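Local coordinates for hypothetical protein Atu0741 (Agrobacterium tumefaciens str. C58, PDB 1ZHV) that is of unknown function but carries tandem ACT-family domains, which in many relatives serve as small regulatory, amino-acid-binding modules, at residues 4-9 with 80-85; 89-94 with 115-120. All coordinates share one frame; numbering follows the deposited sequence.

Contact 1: 4-9 with 80-85; sequences IKLKIL and LSVISP
Val82 of the helix 78-87 sets its two methyls against Ile4 and, two residues on, Leu6 of the strand 5-8. Each methyl serves one partner. CG2 of Val82 lies 3.9 Å from CB of Ile4 and equally close to its CG1, and these two side chains cross at about a right angle. CG1 of Val82 meets CD2 of Leu6 end on, also at 3.9 Å. The valine torsion explains the division: CG1 stands opposite the backbone N (chi1 171°), while CG2 lies beside that N and turns to Ile4. This is the well-packed part. Ile4, Leu6 and Val82 are all buried, and Phe67 of the strand 57-67 and Leu118 of the helix 111-120 add to the same apolar cluster. Lys5 and Lys7 alternate with these residues along the strand and belong to its exposed side.

The contact is looser at Ser81, which is partly exposed. Its OG is 3.6 Å from CG1 of Ile4, an approach of a polar atom to a methylene and not a hydrogen bond. The hydroxyl bonds instead to Ile78 O, one turn back in its own helix. His123 ties the two segments together from outside: its ND1 bonds to Ile4 N and its NE2 to Ser81 O.

The contact packs a helix of the ACT domain onto the sheet face beside it. The sheet includes the N-terminal strand, which pairs with 57-67 and 124-126. No hydrogen bond runs directly between 4-9 and 80-85. Their direct attachment is therefore apolar and rests on methyl packing, and His123 adds a polar link between them.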
loop_
_atom_site.group_PDB
_atom_site.type_symbol
_atom_site.label_atom_id
_atom_site.label_comp_id
_atom_site.label_asym_id
_atom_site.label_seq_id
_atom_site.Cartn_x
_atom_site.Cartn_y
_atom_site.Cartn_z
ATOM N N ILE A 4 5.625 -6.670 -13.608
ATOM C CA ILE A 4 5.803 -5.437 -12.859
ATOM C C ILE A 4 6.892 -5.539 -11.806
ATOM O O ILE A 4 7.099 -6.592 -11.206
ATOM C CB ILE A 4 4.481 -5.034 -12.166
ATOM C CG1 ILE A 4 3.378 -4.874 -13.215
ATOM C CG2 ILE A 4 4.661 -3.736 -11.384
ATOM C CD1 ILE A 4 3.688 -3.835 -14.282
ATOM N N LYS A 5 7.593 -4.432 -11.598
ATOM C CA LYS A 5 8.643 -4.357 -10.597
ATOM C C LYS A 5 8.016 -3.699 -9.371
ATOM O O LYS A 5 7.472 -2.598 -9.465
ATOM C CB LYS A 5 9.803 -3.507 -11.120
ATOM C CG LYS A 5 10.492 -4.092 -12.347
ATOM C CD LYS A 5 11.120 -3.003 -13.208
ATOM C CE LYS A 5 10.041 -2.148 -13.867
ATOM N NZ LYS A 5 10.593 -1.059 -14.720
ATOM N N LEU A 6 8.060 -4.385 -8.234
ATOM C CA LEU A 6 7.493 -3.839 -7.006
ATOM C C LEU A 6 8.576 -3.615 -5.965
ATOM O O LEU A 6 9.374 -4.507 -5.676
ATOM C CB LEU A 6 6.417 -4.767 -6.433
ATOM C CG LEU A 6 5.171 -4.975 -7.298
ATOM C CD1 LEU A 6 5.412 -6.123 -8.269
ATOM C CD2 LEU A 6 3.977 -5.283 -6.402
ATOM N N LYS A 7 8.588 -2.420 -5.390
ATOM C CA LYS A 7 9.582 -2.062 -4.391
ATOM C C LYS A 7 8.931 -1.924 -3.025
ATOM O O LYS A 7 8.028 -1.112 -2.832
ATOM C CB LYS A 7 10.243 -0.742 -4.790
ATOM C CG LYS A 7 11.297 -0.240 -3.831
ATOM C CD LYS A 7 11.836 1.107 -4.282
ATOM C CE LYS A 7 12.934 1.594 -3.350
ATOM N NZ LYS A 7 13.466 2.921 -3.767
ATOM N N ILE A 8 9.397 -2.714 -2.066
ATOM C CA ILE A 8 8.821 -2.647 -0.737
ATOM C C ILE A 8 9.272 -1.370 -0.036
ATOM O O ILE A 8 10.365 -0.857 -0.294
ATOM C CB ILE A 8 9.237 -3.888 0.100
ATOM C CG1 ILE A 8 8.308 -4.043 1.305
ATOM C CG2 ILE A 8 10.678 -3.740 0.583
ATOM C CD1 ILE A 8 8.501 -5.344 2.058
ATOM N N LEU A 9 8.401 -0.832 0.812
ATOM C CA LEU A 9 8.731 0.350 1.597
ATOM C C LEU A 9 8.970 -0.114 3.026
ATOM O O LEU A 9 8.396 -1.111 3.473
ATOM C CB LEU A 9 7.587 1.380 1.592
ATOM C CG LEU A 9 7.353 2.256 0.360
ATOM C CD1 LEU A 9 6.912 1.396 -0.818
ATOM C CD2 LEU A 9 6.281 3.292 0.684
ATOM N N LEU A 80 -4.213 -4.896 -12.525
ATOM C CA LEU A 80 -4.824 -6.214 -12.615
ATOM C C LEU A 80 -3.787 -7.333 -12.520
ATOM O O LEU A 80 -3.975 -8.301 -11.782
ATOM C CB LEU A 80 -5.597 -6.347 -13.935
ATOM C CG LEU A 80 -6.184 -7.726 -14.258
ATOM C CD1 LEU A 80 -7.284 -8.076 -13.271
ATOM C CD2 LEU A 80 -6.736 -7.714 -15.680
ATOM N N SER A 81 -2.691 -7.187 -13.260
ATOM C CA SER A 81 -1.644 -8.206 -13.287
ATOM C C SER A 81 -1.059 -8.476 -11.908
ATOM O O SER A 81 -0.607 -9.587 -11.621
ATOM C CB SER A 81 -0.515 -7.795 -14.245
ATOM O OG SER A 81 0.329 -6.809 -13.672
ATOM N N VAL A 82 -1.083 -7.464 -11.050
ATOM C CA VAL A 82 -0.538 -7.605 -9.710
ATOM C C VAL A 82 -1.561 -8.112 -8.695
ATOM O O VAL A 82 -1.279 -9.034 -7.938
ATOM C CB VAL A 82 0.069 -6.260 -9.222
ATOM C CG1 VAL A 82 0.432 -6.343 -7.749
ATOM C CG2 VAL A 82 1.315 -5.944 -10.033
ATOM N N ILE A 83 -2.759 -7.539 -8.690
ATOM C CA ILE A 83 -3.749 -7.978 -7.714
ATOM C C ILE A 83 -4.443 -9.300 -8.022
ATOM O O ILE A 83 -4.937 -9.962 -7.110
ATOM C CB ILE A 83 -4.820 -6.891 -7.454
ATOM C CG1 ILE A 83 -5.681 -6.674 -8.696
ATOM C CG2 ILE A 83 -4.138 -5.592 -7.024
ATOM C CD1 ILE A 83 -6.946 -5.878 -8.416
ATOM N N SER A 84 -4.471 -9.710 -9.287
ATOM C CA SER A 84 -5.135 -10.970 -9.628
ATOM C C SER A 84 -4.571 -12.164 -8.850
ATOM O O SER A 84 -5.324 -12.922 -8.235
ATOM C CB SER A 84 -5.037 -11.243 -11.130
ATOM O OG SER A 84 -5.750 -12.425 -11.466
ATOM N N PRO A 85 -3.240 -12.354 -8.868
ATOM C CA PRO A 85 -2.691 -13.496 -8.123
ATOM C C PRO A 85 -2.883 -13.409 -6.612
ATOM O O PRO A 85 -2.883 -14.426 -5.918
ATOM C CB PRO A 85 -1.217 -13.512 -8.534
ATOM C CG PRO A 85 -0.944 -12.097 -8.952
ATOM C CD PRO A 85 -2.199 -11.692 -9.670
#

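Contact 2: 89-94 with 115-120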
loop_
_atom_site.group_PDB
_atom_site.type_symbol
_atom_site.label_atom_id
_atom_site.label_comp_id
_atom_site.label_asym_id
_atom_site.label_seq_id
_atom_site.Cartn_x
_atom_site.Cartn_y
_atom_site.Cartn_z
ATOM N N ASN A 89 -6.081 -15.691 -4.411
ATOM C CA ASN A 89 -5.491 -16.591 -3.427
ATOM C C ASN A 89 -5.642 -16.165 -1.965
ATOM O O ASN A 89 -4.772 -16.422 -1.134
ATOM C CB ASN A 89 -4.020 -16.840 -3.782
ATOM C CG ASN A 89 -3.868 -17.699 -5.031
ATOM O OD1 ASN A 89 -4.258 -18.871 -5.044
ATOM N ND2 ASN A 89 -3.319 -17.119 -6.087
ATOM N N GLY A 90 -6.759 -15.510 -1.662
ATOM C CA GLY A 90 -7.048 -15.100 -0.298
ATOM C C GLY A 90 -6.266 -13.960 0.327
ATOM O O GLY A 90 -6.276 -13.807 1.551
ATOM N N ILE A 91 -5.589 -13.156 -0.484
ATOM C CA ILE A 91 -4.828 -12.040 0.063
ATOM C C ILE A 91 -5.574 -10.728 -0.160
ATOM O O ILE A 91 -5.843 -10.345 -1.295
ATOM C CB ILE A 91 -3.425 -11.943 -0.583
ATOM C CG1 ILE A 91 -2.678 -13.272 -0.402
ATOM C CG2 ILE A 91 -2.638 -10.791 0.043
ATOM C CD1 ILE A 91 -1.244 -13.242 -0.861
ATOM N N GLY A 92 -5.921 -10.055 0.930
ATOM C CA GLY A 92 -6.620 -8.790 0.815
ATOM C C GLY A 92 -5.680 -7.740 0.264
ATOM O O GLY A 92 -4.490 -7.724 0.596
ATOM N N ILE A 93 -6.209 -6.867 -0.587
ATOM C CA ILE A 93 -5.407 -5.810 -1.191
ATOM C C ILE A 93 -5.980 -4.417 -0.956
ATOM O O ILE A 93 -7.189 -4.239 -0.808
ATOM C CB ILE A 93 -5.242 -6.038 -2.714
ATOM C CG1 ILE A 93 -6.605 -6.037 -3.421
ATOM C CG2 ILE A 93 -4.530 -7.352 -2.961
ATOM C CD1 ILE A 93 -7.065 -4.661 -3.891
ATOM N N PHE A 94 -5.088 -3.434 -0.927
ATOM C CA PHE A 94 -5.457 -2.038 -0.714
ATOM C C PHE A 94 -4.626 -1.294 -1.752
ATOM O O PHE A 94 -3.403 -1.253 -1.666
ATOM C CB PHE A 94 -5.079 -1.616 0.711
ATOM C CG PHE A 94 -5.630 -0.280 1.121
ATOM C CD1 PHE A 94 -5.035 0.898 0.680
ATOM C CD2 PHE A 94 -6.748 -0.199 1.951
ATOM C CE1 PHE A 94 -5.540 2.139 1.061
ATOM C CE2 PHE A 94 -7.262 1.041 2.335
ATOM C CZ PHE A 94 -6.655 2.209 1.890
ATOM N N ALA A 115 4.835 -12.223 -1.598
ATOM C CA ALA A 115 6.061 -12.287 -2.384
ATOM C C ALA A 115 6.139 -13.566 -3.219
ATOM O O ALA A 115 6.539 -13.518 -4.385
ATOM C CB ALA A 115 7.274 -12.174 -1.478
ATOM N N ASP A 116 5.742 -14.704 -2.643
ATOM C CA ASP A 116 5.781 -15.966 -3.383
ATOM C C ASP A 116 4.818 -15.925 -4.564
ATOM O O ASP A 116 5.169 -16.324 -5.672
ATOM C CB ASP A 116 5.411 -17.160 -2.492
ATOM C CG ASP A 116 6.492 -17.506 -1.490
ATOM O OD1 ASP A 116 7.675 -17.189 -1.746
ATOM O OD2 ASP A 116 6.158 -18.117 -0.454
ATOM N N LEU A 117 3.606 -15.435 -4.320
ATOM C CA LEU A 117 2.594 -15.363 -5.364
ATOM C C LEU A 117 2.960 -14.405 -6.485
ATOM O O LEU A 117 2.745 -14.713 -7.653
ATOM C CB LEU A 117 1.246 -14.963 -4.762
ATOM C CG LEU A 117 0.620 -15.992 -3.814
ATOM C CD1 LEU A 117 -0.573 -15.368 -3.120
ATOM C CD2 LEU A 117 0.208 -17.242 -4.582
ATOM N N LEU A 118 3.519 -13.251 -6.141
ATOM C CA LEU A 118 3.887 -12.287 -7.169
ATOM C C LEU A 118 5.063 -12.778 -8.011
ATOM O O LEU A 118 5.090 -12.570 -9.223
ATOM C CB LEU A 118 4.207 -10.930 -6.540
ATOM C CG LEU A 118 2.988 -10.246 -5.914
ATOM C CD1 LEU A 118 3.406 -8.939 -5.262
ATOM C CD2 LEU A 118 1.934 -9.997 -6.986
ATOM N N ALA A 119 6.031 -13.431 -7.381
ATOM C CA ALA A 119 7.173 -13.945 -8.132
ATOM C C ALA A 119 6.709 -15.028 -9.104
ATOM O O ALA A 119 7.103 -15.042 -10.270
ATOM C CB ALA A 119 8.224 -14.503 -7.186
ATOM N N ASN A 120 5.859 -15.934 -8.631
ATOM C CA ASN A 120 5.362 -17.000 -9.494
ATOM C C ASN A 120 4.599 -16.415 -10.682
ATOM O O ASN A 120 4.597 -16.987 -11.775
ATOM C CB ASN A 120 4.464 -17.956 -8.697
ATOM C CG ASN A 120 5.259 -18.854 -7.747
ATOM O OD1 ASN A 120 4.684 -19.634 -6.981
ATOM N ND2 ASN A 120 6.582 -18.752 -7.799
#
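Leu117 of the helix 111-120 spreads its two methyls over Asn89 and Ile91 in the loop that follows the helix 78-87. Its chi1 of -66° sets CG beside the backbone N, and chi2 of 170° puts CD1 anti to CA, reaching on toward the loop. CD1 sits 3.8 Å from CB of Asn89. CD2 takes the amide end of the same residue, 3.8 Å from ND2. Through these two methyls the leucine meets both the base and the amide of the asparagine, and the two side chains cross obliquely.

That amide also bonds back to the helix before the loop, ND2 of Asn89 to Pro85 O. In the ACT fold two helices pack on one face of the sheet. Here 78-87 and 111-120 are those helices, and Leu117 bridges from the second to the loop leaving the first.

Ile91 approaches the same leucine, with CG1 of Ile91 4.0 Å from CD1 of Leu117. The CD1 methyls of the two residues are modelled closer than carbons can sit, so this end of the contact is doubtful. Ile91 is buried and also touches Leu86 and Asp110. Asn89 lies at the exposed edge.

Overall arrangement
Contact 1 and contact 2 are neighbours on one side of the chain's centre, with their own centres about 8 Å apart. They come one after the other along the chain. The helix 78-87 and its following loop supply one segment to each. Leu118 forms much of the junction: its CD1 is 3.9 Å from CD2 of Leu6, and its CD2 is 3.5 Å from Val82 O. Next to it in sequence, Leu117 brings CD1 within 3.7 Å of Pro85 O. The helix 111-120 thus joins the buried packing of contact 1 to the more open contact 2. The protein's function is unknown and neither contact is tied to an assigned site; both are packing within the fold.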